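Local coordinates for protein WbmS, polysaccharide deacetylase involved in O-antigen biosynthesis (Bordetella bronchiseptica, PDB 3HFT) that probably removes acyl groups from a sugar substrate during O-antigen biosynthesis, as a zinc-containing member of the polysaccharide deacetylase family, at residues 22-27 with 38-43; 171-176 with 202-207; 158-163 with 196-201. One frame throughout, in Å; residues are numbered along the deposited sequence.

Contacts 1 and 2 are buried and lie on neighbouring strands of the parallel sheet, 39-44 and 203-207, with centres about 8 Å apart; Phe40 N donates to Asn203 O and Thr42 OG1 meets Leu205 O between them. Both are largely apolar, each adding one direct backbone hydrogen bond and bridging water. Contact 3, only partly buried and about 17 Å from the centre of the chain, joins two irregular loops and relies on glutamine side-chain amides instead. It is tied to contact 2 through Asn203 OD1, which accepts from Gln198 N, and through the pairing of Arg172 with Trp163, whereas contact 1 meets it through apolar packing, Ile39 on Trp196 and Tyr197 and Ile27 on Pro162.

Contact 1. Residues 22-27 with 38-43; sequences ARISDI and RIFLTF
The ring of Phe40 is wrapped by residues 22-27 on several sides. Ile27 CD1 lies over one face, and Ile27 CG1 is 3.7 Å from Phe40 CE2, while the backbone of Arg23 and Ile24 meets the ring at its edge, with Arg23 O 3.2 Å from Phe40 CE2. Ala22 CB comes in obliquely, 3.5 Å from Phe40 CE2, and also sits over the centre of the Arg38 guanidinium face, 3.6 Å from CZ of Arg38. This one methyl is thus held between an aromatic ring and a flat cation. Farther along the strand, Ile24 CG1, anti to the carbonyl carbon (chi1 -65°), packs 3.9 Å from Thr42 CG2; the bend at chi2 (-74°) then sets CD1 against both Thr42 CG2 and Phe40 CB.

The segment 38-43 belongs to the central strand of a five-stranded parallel sheet, consistent with the distorted (beta/alpha) barrel of NodB-type deacetylases. Residues 22-27 cross this strand, meeting it closest at Ala22 and Phe40. A single direct backbone bond joins the two, Ala22 N to Ile39 O at 2.9 Å. Beyond it, one water donates to Ala22 O and Leu41 O; a second accepts from Leu41 N and lies within hydrogen-bonding distance of Ala22 O.

The turn that presents Ile24 and Ile27 is a short 3-10 segment. Asp26 steadies it, taking Arg23 N on OD2 (2.8 Å) and pairing through the syn lone pair of OD1 with Arg23 NH2 (2.7 Å). The Arg38 guanidinium is held in turn by the carbonyls of Ser34 and Asn19, and Thr42 OG1 by Leu205 O and Arg125.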
loop_
_atom_site.group_PDB
_atom_site.type_symbol
_atom_site.label_atom_id
_atom_site.label_comp_id
_atom_site.label_asym_id
_atom_site.label_seq_id
_atom_site.Cartn_x
_atom_site.Cartn_y
_atom_site.Cartn_z
ATOM N N ALA A 22 15.050 17.212 1.346
ATOM C CA ALA A 22 15.511 16.610 0.118
ATOM C C ALA A 22 14.356 16.363 -0.856
ATOM O O ALA A 22 13.186 16.545 -0.520
ATOM C CB ALA A 22 16.245 15.306 0.451
ATOM N N ARG A 23 14.726 16.012 -2.087
ATOM C CA ARG A 23 13.796 15.602 -3.115
ATOM C C ARG A 23 13.651 14.081 -3.102
ATOM O O ARG A 23 14.578 13.367 -2.734
ATOM C CB ARG A 23 14.341 16.028 -4.468
ATOM C CG ARG A 23 14.575 17.523 -4.547
ATOM C CD ARG A 23 15.344 17.853 -5.784
ATOM N NE ARG A 23 16.656 17.249 -5.752
ATOM C CZ ARG A 23 17.809 17.898 -5.754
ATOM N NH1 ARG A 23 17.869 19.218 -5.810
ATOM N NH2 ARG A 23 18.923 17.202 -5.728
ATOM N N ILE A 24 12.502 13.569 -3.521
ATOM C CA ILE A 24 12.341 12.107 -3.568
ATOM C C ILE A 24 13.455 11.447 -4.402
ATOM O O ILE A 24 14.008 10.424 -3.989
ATOM C CB ILE A 24 10.906 11.699 -4.068
ATOM C CG1 ILE A 24 9.818 12.158 -3.071
ATOM C CG2 ILE A 24 10.811 10.189 -4.377
ATOM C CD1 ILE A 24 9.725 11.331 -1.745
ATOM N N SER A 25 13.842 12.037 -5.542
ATOM C CA SER A 25 14.888 11.414 -6.366
ATOM C C SER A 25 16.283 11.469 -5.752
ATOM O O SER A 25 17.236 10.918 -6.329
ATOM C CB SER A 25 14.933 12.062 -7.743
ATOM O OG SER A 25 15.041 13.462 -7.614
ATOM N N ASP A 26 16.426 12.089 -4.583
ATOM C CA ASP A 26 17.712 12.083 -3.880
ATOM C C ASP A 26 17.900 10.774 -3.101
ATOM O O ASP A 26 19.000 10.484 -2.659
ATOM C CB ASP A 26 17.827 13.267 -2.914
ATOM C CG ASP A 26 17.885 14.609 -3.610
ATOM O OD1 ASP A 26 18.513 14.727 -4.672
ATOM O OD2 ASP A 26 17.332 15.583 -3.057
ATOM N N ILE A 27 16.844 9.967 -2.957
ATOM C CA ILE A 27 16.924 8.697 -2.231
ATOM C C ILE A 27 17.796 7.725 -3.021
ATOM O O ILE A 27 17.545 7.480 -4.205
ATOM C CB ILE A 27 15.532 8.082 -2.024
ATOM C CG1 ILE A 27 14.706 9.000 -1.104
ATOM C CG2 ILE A 27 15.609 6.623 -1.450
ATOM C CD1 ILE A 27 13.196 8.750 -1.097
ATOM N N ARG A 38 15.987 12.498 7.288
ATOM C CA ARG A 38 15.744 13.616 6.406
ATOM C C ARG A 38 14.265 13.784 6.196
ATOM O O ARG A 38 13.478 12.863 6.454
ATOM C CB ARG A 38 16.464 13.412 5.070
ATOM C CG ARG A 38 17.960 13.218 5.242
ATOM C CD ARG A 38 18.649 13.116 3.914
ATOM N NE ARG A 38 18.998 14.421 3.380
ATOM C CZ ARG A 38 19.420 14.657 2.130
ATOM N NH1 ARG A 38 19.545 13.662 1.228
ATOM N NH2 ARG A 38 19.720 15.914 1.777
ATOM N N ILE A 39 13.912 14.968 5.719
ATOM C CA ILE A 39 12.531 15.353 5.495
ATOM C C ILE A 39 12.319 15.551 4.000
ATOM O O ILE A 39 13.121 16.217 3.320
ATOM C CB ILE A 39 12.190 16.636 6.247
ATOM C CG1 ILE A 39 12.417 16.439 7.767
ATOM C CG2 ILE A 39 10.768 17.059 5.910
ATOM C CD1 ILE A 39 12.398 17.732 8.598
ATOM N N PHE A 40 11.276 14.918 3.488
ATOM C CA PHE A 40 10.891 15.037 2.078
ATOM C C PHE A 40 9.497 15.657 1.977
ATOM O O PHE A 40 8.480 14.990 2.219
ATOM C CB PHE A 40 10.894 13.660 1.414
ATOM C CG PHE A 40 12.239 12.984 1.414
ATOM C CD1 PHE A 40 12.728 12.398 2.549
ATOM C CD2 PHE A 40 13.032 12.984 0.278
ATOM C CE1 PHE A 40 13.977 11.797 2.567
ATOM C CE2 PHE A 40 14.270 12.361 0.282
ATOM C CZ PHE A 40 14.743 11.781 1.438
ATOM N N LEU A 41 9.440 16.960 1.696
ATOM C CA LEU A 41 8.159 17.640 1.534
ATOM C C LEU A 41 7.647 17.316 0.143
ATOM O O LEU A 41 8.379 17.479 -0.869
ATOM C CB LEU A 41 8.322 19.153 1.694
ATOM C CG LEU A 41 8.773 19.684 3.060
ATOM C CD1 LEU A 41 9.045 21.207 2.989
ATOM C CD2 LEU A 41 7.743 19.363 4.114
ATOM N N THR A 42 6.421 16.825 0.080
ATOM C CA THR A 42 5.802 16.465 -1.179
ATOM C C THR A 42 4.443 17.165 -1.283
ATOM O O THR A 42 3.743 17.346 -0.285
ATOM C CB THR A 42 5.673 14.921 -1.366
ATOM O OG1 THR A 42 4.690 14.394 -0.471
ATOM C CG2 THR A 42 7.036 14.204 -1.171
ATOM N N PHE A 43 4.099 17.549 -2.508
ATOM C CA PHE A 43 2.887 18.278 -2.791
ATOM C C PHE A 43 2.087 17.614 -3.889
ATOM O O PHE A 43 2.545 17.498 -4.998
ATOM C CB PHE A 43 3.268 19.708 -3.172
ATOM C CG PHE A 43 3.948 20.440 -2.048
ATOM C CD1 PHE A 43 3.197 21.132 -1.113
ATOM C CD2 PHE A 43 5.319 20.391 -1.908
ATOM C CE1 PHE A 43 3.804 21.740 -0.037
ATOM C CE2 PHE A 43 5.948 21.000 -0.850
ATOM C CZ PHE A 43 5.197 21.667 0.092
HETATM O O HOH W 1 10.640 15.973 -1.478
HETATM O O HOH W 2 11.823 18.419 1.080
#

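Contact 2. Residues 171-176 with 202-207; sequences VRVPYL and INVLDF
The Tyr175 ring receives Val204 O at its edge, near the ring plane, while Asp206 approaches obliquely, its CB 3.6 Å from Tyr175 CE2. Ring and carboxylate planes stand 72° apart. Arg125 makes a cation-pi contact with the ring, and its phenol oxygen is hydrogen-bonded to Glu178.

In what is probably the distorted (beta/alpha) barrel of the NodB-type deacetylases, 203-207 is a strand of the central parallel sheet, and 171-176 leads from the small mixed sheet toward strand 177-178, which borders 203-207. The touching parts run steeply across each other and share one direct backbone bond: Leu176 N donates to Val204 O over 3.0 Å, nearly straight at 168° and in the carbonyl plane. Where the chains diverge, a water bridges them, donating to Pro174 O and Ile202 O and accepting from Val204 N.

Val204 is central to the packing. Its CB rests 3.5 Å from Tyr175 CB, and its CG2 lies 3.7 Å from Val173 CG1, the two valines crossing at about a right angle. Val173 CG1, anti to the backbone N, also meets Ile202 CD1 at 3.8 Å. Phe40 and Thr42 of the adjacent strand cover Val204 as well.

Asp206 OD2 is near the carboxylates of Glu178 and of Asp44, two residues before the zinc ligand Asp46, and Asp206 OD1 makes a long, weak ion pair with Arg125. Tyr175 and Asp206 each lie near a bound small molecule, consistent with a pocket. On the other flank, Leu176 has CG between the backbone N and the carbonyl carbon (chi1 54°), close to Val204 O; the branch beyond, set by chi2, then brings CD1 to 3.5 Å from Val204 O and CD2 to 3.8 Å from Asn203 OD1.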
loop_
_atom_site.group_PDB
_atom_site.type_symbol
_atom_site.label_atom_id
_atom_site.label_comp_id
_atom_site.label_asym_id
_atom_site.label_seq_id
_atom_site.Cartn_x
_atom_site.Cartn_y
_atom_site.Cartn_z
ATOM N N VAL A 171 11.856 1.805 -6.367
ATOM C CA VAL A 171 12.010 1.936 -4.943
ATOM C C VAL A 171 10.647 2.391 -4.395
ATOM O O VAL A 171 9.995 3.301 -4.957
ATOM C CB VAL A 171 13.099 2.958 -4.621
ATOM C CG1 VAL A 171 13.060 3.346 -3.132
ATOM C CG2 VAL A 171 14.475 2.410 -5.044
ATOM N N ARG A 172 10.145 1.707 -3.372
ATOM C CA ARG A 172 8.927 2.144 -2.730
ATOM C C ARG A 172 9.307 3.052 -1.568
ATOM O O ARG A 172 10.146 2.715 -0.714
ATOM C CB ARG A 172 8.090 0.961 -2.257
ATOM C CG ARG A 172 7.748 0.015 -3.369
ATOM C CD ARG A 172 6.440 -0.643 -3.058
ATOM N NE ARG A 172 5.340 0.271 -3.320
ATOM C CZ ARG A 172 4.066 -0.066 -3.267
ATOM N NH1 ARG A 172 3.730 -1.298 -2.933
ATOM N NH2 ARG A 172 3.127 0.817 -3.556
ATOM N N VAL A 173 8.693 4.234 -1.547
ATOM C CA VAL A 173 8.956 5.235 -0.561
ATOM C C VAL A 173 7.687 5.480 0.299
ATOM O O VAL A 173 6.739 6.065 -0.178
ATOM C CB VAL A 173 9.389 6.565 -1.241
ATOM C CG1 VAL A 173 9.704 7.640 -0.148
ATOM C CG2 VAL A 173 10.584 6.330 -2.220
ATOM N N PRO A 174 7.673 5.016 1.571
ATOM C CA PRO A 174 6.456 5.188 2.354
ATOM C C PRO A 174 6.412 6.584 2.973
ATOM O O PRO A 174 7.460 7.140 3.287
ATOM C CB PRO A 174 6.621 4.154 3.456
ATOM C CG PRO A 174 8.090 4.151 3.714
ATOM C CD PRO A 174 8.701 4.293 2.329
ATOM N N TYR A 175 5.210 7.124 3.175
ATOM C CA TYR A 175 5.072 8.438 3.776
ATOM C C TYR A 175 4.179 8.385 4.981
ATOM O O TYR A 175 3.382 7.452 5.137
ATOM C CB TYR A 175 4.631 9.497 2.774
ATOM C CG TYR A 175 3.216 9.501 2.250
ATOM C CD1 TYR A 175 2.814 8.634 1.236
ATOM C CD2 TYR A 175 2.330 10.445 2.676
ATOM C CE1 TYR A 175 1.544 8.692 0.704
ATOM C CE2 TYR A 175 1.057 10.537 2.128
ATOM C CZ TYR A 175 0.670 9.659 1.142
ATOM O OH TYR A 175 -0.578 9.773 0.562
ATOM N N LEU A 176 4.421 9.322 5.899
ATOM C CA LEU A 176 3.896 9.182 7.254
ATOM C C LEU A 176 2.947 10.281 7.779
ATOM O O LEU A 176 2.401 10.170 8.878
ATOM C CB LEU A 176 5.086 9.005 8.223
ATOM C CG LEU A 176 6.262 10.005 8.272
ATOM C CD1 LEU A 176 5.826 11.473 8.475
ATOM C CD2 LEU A 176 7.301 9.563 9.337
ATOM N N ILE A 202 12.862 7.463 7.357
ATOM C CA ILE A 202 12.553 8.418 6.322
ATOM C C ILE A 202 11.289 9.186 6.670
ATOM O O ILE A 202 10.319 8.598 7.132
ATOM C CB ILE A 202 12.448 7.716 4.930
ATOM C CG1 ILE A 202 12.492 8.774 3.829
ATOM C CG2 ILE A 202 11.203 6.809 4.836
ATOM C CD1 ILE A 202 12.463 8.175 2.451
ATOM N N ASN A 203 11.282 10.512 6.456
ATOM C CA ASN A 203 10.146 11.368 6.815
ATOM C C ASN A 203 9.535 12.083 5.613
ATOM O O ASN A 203 10.011 13.160 5.207
ATOM C CB ASN A 203 10.618 12.422 7.818
ATOM C CG ASN A 203 11.208 11.812 9.073
ATOM O OD1 ASN A 203 10.472 11.551 10.046
ATOM N ND2 ASN A 203 12.544 11.661 9.109
ATOM N N VAL A 204 8.536 11.465 4.995
ATOM C CA VAL A 204 7.885 12.034 3.827
ATOM C C VAL A 204 6.520 12.568 4.275
ATOM O O VAL A 204 5.740 11.860 4.950
ATOM C CB VAL A 204 7.749 11.004 2.673
ATOM C CG1 VAL A 204 7.179 11.683 1.418
ATOM C CG2 VAL A 204 9.082 10.303 2.376
ATOM N N LEU A 205 6.257 13.837 3.946
ATOM C CA LEU A 205 4.980 14.470 4.281
ATOM C C LEU A 205 4.319 14.894 2.986
ATOM O O LEU A 205 5.011 15.265 2.024
ATOM C CB LEU A 205 5.179 15.679 5.207
ATOM C CG LEU A 205 5.765 15.416 6.598
ATOM C CD1 LEU A 205 7.313 15.484 6.584
ATOM C CD2 LEU A 205 5.254 16.409 7.617
ATOM N N ASP A 206 2.990 14.826 2.951
ATOM C CA ASP A 206 2.206 15.187 1.783
ATOM C C ASP A 206 1.248 16.339 2.103
ATOM O O ASP A 206 0.372 16.211 2.977
ATOM C CB ASP A 206 1.405 13.981 1.327
ATOM C CG ASP A 206 0.626 14.212 0.033
ATOM O OD1 ASP A 206 0.838 15.244 -0.646
ATOM O OD2 ASP A 206 -0.159 13.283 -0.314
ATOM N N PHE A 207 1.414 17.446 1.377
ATOM C CA PHE A 207 0.531 18.624 1.498
ATOM C C PHE A 207 -0.200 18.893 0.182
ATOM O O PHE A 207 0.323 18.626 -0.882
ATOM C CB PHE A 207 1.330 19.875 1.826
ATOM C CG PHE A 207 1.948 19.889 3.202
ATOM C CD1 PHE A 207 3.196 19.345 3.428
ATOM C CD2 PHE A 207 1.286 20.504 4.266
ATOM C CE1 PHE A 207 3.771 19.405 4.712
ATOM C CE2 PHE A 207 1.841 20.545 5.537
ATOM C CZ PHE A 207 3.082 19.983 5.757
HETATM O O HOH W 3 7.990 8.673 5.561
#

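Contact 3. Residues 158-163 with 196-201; sequences IVLQPW and WYQPDG
Gln198 reaches across to the backbone of Ile158 and Leu160 with both ends of its amide. The two segments are irregular loops at the rim of the deacetylase fold, and Gln198 opens a type I beta turn ending at Gly201. Its CG is anti to the carbonyl carbon (chi1 -49°) and the chain beyond is extended, carrying the amide to the backbone of 158-160. There OE1 accepts from Leu160 N at 2.8 Å on an in-plane lone pair, with a nearly straight 171° at the hydrogen. NE2 donates to Ile158 O at 3.0 Å, a more bent bond tilted from both planes. Two bonds from one amide fix its rotation.

Val159, between Ile158 and Leu160 in the chain, runs alongside Gln198 in the opposite sense and packs CG1 against Asp200 O. Ile158 also packs on Ile158 of the second subunit, placing this loop at the dimer interface.

Gln161 answers from 158-163. It has two conformers; in the one described, a bend at chi2 (-74°) folds the chain over, OE1 is held by Trp35 NE1, and NE2 donates to Asp200 O at 2.8 Å, a bond doubtful for the other conformer. Beside it, Gly201 CA passes 3.0 Å from Leu160 O.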
loop_
_atom_site.group_PDB
_atom_site.type_symbol
_atom_site.label_atom_id
_atom_site.label_comp_id
_atom_site.label_asym_id
_atom_site.label_seq_id
_atom_site.Cartn_x
_atom_site.Cartn_y
_atom_site.Cartn_z
ATOM N N ILE A 158 5.909 2.391 13.777
ATOM C CA ILE A 158 6.765 1.790 12.766
ATOM C C ILE A 158 7.780 2.813 12.279
ATOM O O ILE A 158 7.408 3.887 11.751
ATOM C CB ILE A 158 5.933 1.292 11.560
ATOM C CG1 ILE A 158 4.918 0.226 12.023
ATOM C CG2 ILE A 158 6.874 0.698 10.484
ATOM C CD1 ILE A 158 3.841 -0.148 10.998
ATOM N N VAL A 159 9.053 2.455 12.403
ATOM C CA VAL A 159 10.143 3.275 11.856
ATOM C C VAL A 159 10.276 2.897 10.412
ATOM O O VAL A 159 10.505 1.727 10.055
ATOM C CB VAL A 159 11.454 3.062 12.574
ATOM C CG1 VAL A 159 12.590 3.915 11.958
ATOM C CG2 VAL A 159 11.294 3.389 14.051
ATOM N N LEU A 160 10.171 3.909 9.563
ATOM C CA LEU A 160 10.083 3.698 8.120
ATOM C C LEU A 160 11.374 3.861 7.387
ATOM O O LEU A 160 12.216 4.696 7.780
ATOM C CB LEU A 160 9.108 4.670 7.554
ATOM C CG LEU A 160 7.649 4.484 7.975
ATOM C CD1 LEU A 160 6.823 5.627 7.430
ATOM C CD2 LEU A 160 7.121 3.105 7.494
ATOM N N GLN A 161 11.505 3.092 6.303
ATOM C CA GLN A 161 12.670 3.078 5.423
ATOM C C GLN A 161 12.141 2.775 4.000
ATOM O O GLN A 161 11.214 1.963 3.846
ATOM C CB GLN A 161 13.638 1.933 5.845
ATOM C CG GLN A 161 13.921 1.787 7.374
ATOM C CD GLN A 161 14.834 2.873 7.909
ATOM O OE1 GLN A 161 15.454 3.575 7.123
ATOM N NE2 GLN A 161 14.940 3.003 9.248
ATOM N N PRO A 162 12.735 3.375 2.951
ATOM C CA PRO A 162 12.310 3.005 1.606
ATOM C C PRO A 162 12.861 1.586 1.345
ATOM O O PRO A 162 13.761 1.137 2.053
ATOM C CB PRO A 162 13.029 4.037 0.717
ATOM C CG PRO A 162 14.300 4.295 1.482
ATOM C CD PRO A 162 13.881 4.289 2.921
ATOM N N TRP A 163 12.317 0.887 0.358
ATOM C CA TRP A 163 12.764 -0.449 0.027
ATOM C C TRP A 163 12.695 -0.713 -1.471
ATOM O O TRP A 163 12.022 -0.001 -2.206
ATOM C CB TRP A 163 11.961 -1.496 0.821
ATOM C CG TRP A 163 10.544 -1.668 0.488
ATOM C CD1 TRP A 163 10.044 -2.481 -0.480
ATOM C CD2 TRP A 163 9.401 -1.055 1.123
ATOM N NE1 TRP A 163 8.688 -2.415 -0.496
ATOM C CE2 TRP A 163 8.259 -1.559 0.482
ATOM C CE3 TRP A 163 9.243 -0.132 2.153
ATOM C CZ2 TRP A 163 6.980 -1.179 0.832
ATOM C CZ3 TRP A 163 7.985 0.249 2.516
ATOM C CH2 TRP A 163 6.847 -0.267 1.849
ATOM N N TRP A 196 5.909 13.689 14.613
ATOM C CA TRP A 196 5.975 12.653 13.599
ATOM C C TRP A 196 7.395 12.247 13.214
ATOM O O TRP A 196 7.589 11.220 12.531
ATOM C CB TRP A 196 5.244 13.180 12.334
ATOM C CG TRP A 196 5.632 14.577 12.030
ATOM C CD1 TRP A 196 4.989 15.696 12.426
ATOM C CD2 TRP A 196 6.807 15.010 11.336
ATOM N NE1 TRP A 196 5.690 16.815 12.028
ATOM C CE2 TRP A 196 6.797 16.415 11.328
ATOM C CE3 TRP A 196 7.860 14.342 10.713
ATOM C CZ2 TRP A 196 7.834 17.173 10.772
ATOM C CZ3 TRP A 196 8.873 15.089 10.150
ATOM C CH2 TRP A 196 8.845 16.490 10.164
ATOM N N TYR A 197 8.386 13.040 13.645
ATOM C CA TYR A 197 9.761 12.922 13.178
ATOM C C TYR A 197 10.474 11.661 13.631
ATOM O O TYR A 197 10.489 11.333 14.815
ATOM C CB TYR A 197 10.582 14.164 13.605
ATOM C CG TYR A 197 11.999 14.144 13.073
ATOM C CD1 TYR A 197 12.257 14.261 11.705
ATOM C CD2 TYR A 197 13.080 13.979 13.932
ATOM C CE1 TYR A 197 13.585 14.230 11.203
ATOM C CE2 TYR A 197 14.401 13.951 13.448
ATOM C CZ TYR A 197 14.640 14.069 12.086
ATOM O OH TYR A 197 15.942 14.022 11.637
ATOM N N GLN A 198 11.101 10.988 12.675
ATOM C CA GLN A 198 11.922 9.833 12.909
ATOM C C GLN A 198 13.396 10.174 12.586
ATOM O O GLN A 198 13.783 10.297 11.404
ATOM C CB GLN A 198 11.457 8.677 12.014
ATOM C CG GLN A 198 9.945 8.423 12.067
ATOM C CD GLN A 198 9.533 7.138 11.404
ATOM O OE1 GLN A 198 10.338 6.482 10.718
ATOM N NE2 GLN A 198 8.268 6.744 11.624
ATOM N N PRO A 199 14.226 10.341 13.619
ATOM C CA PRO A 199 15.637 10.615 13.316
ATOM C C PRO A 199 16.279 9.426 12.665
ATOM O O PRO A 199 17.331 9.549 12.018
ATOM C CB PRO A 199 16.253 10.843 14.691
ATOM C CG PRO A 199 15.301 10.349 15.658
ATOM C CD PRO A 199 13.969 10.274 15.064
ATOM N N ASP A 200 15.642 8.269 12.848
ATOM C CA ASP A 200 16.139 6.972 12.399
ATOM C C ASP A 200 15.374 6.382 11.206
ATOM O O ASP A 200 15.611 5.232 10.841
ATOM C CB ASP A 200 16.097 5.942 13.542
ATOM C CG ASP A 200 14.750 5.914 14.298
ATOM O OD1 ASP A 200 13.847 6.743 14.060
ATOM O OD2 ASP A 200 14.630 5.057 15.191
ATOM N N GLY A 201 14.512 7.168 10.593
ATOM C CA GLY A 201 13.736 6.693 9.455
ATOM C C GLY A 201 13.612 7.766 8.413
ATOM O O GLY A 201 14.212 8.847 8.544
#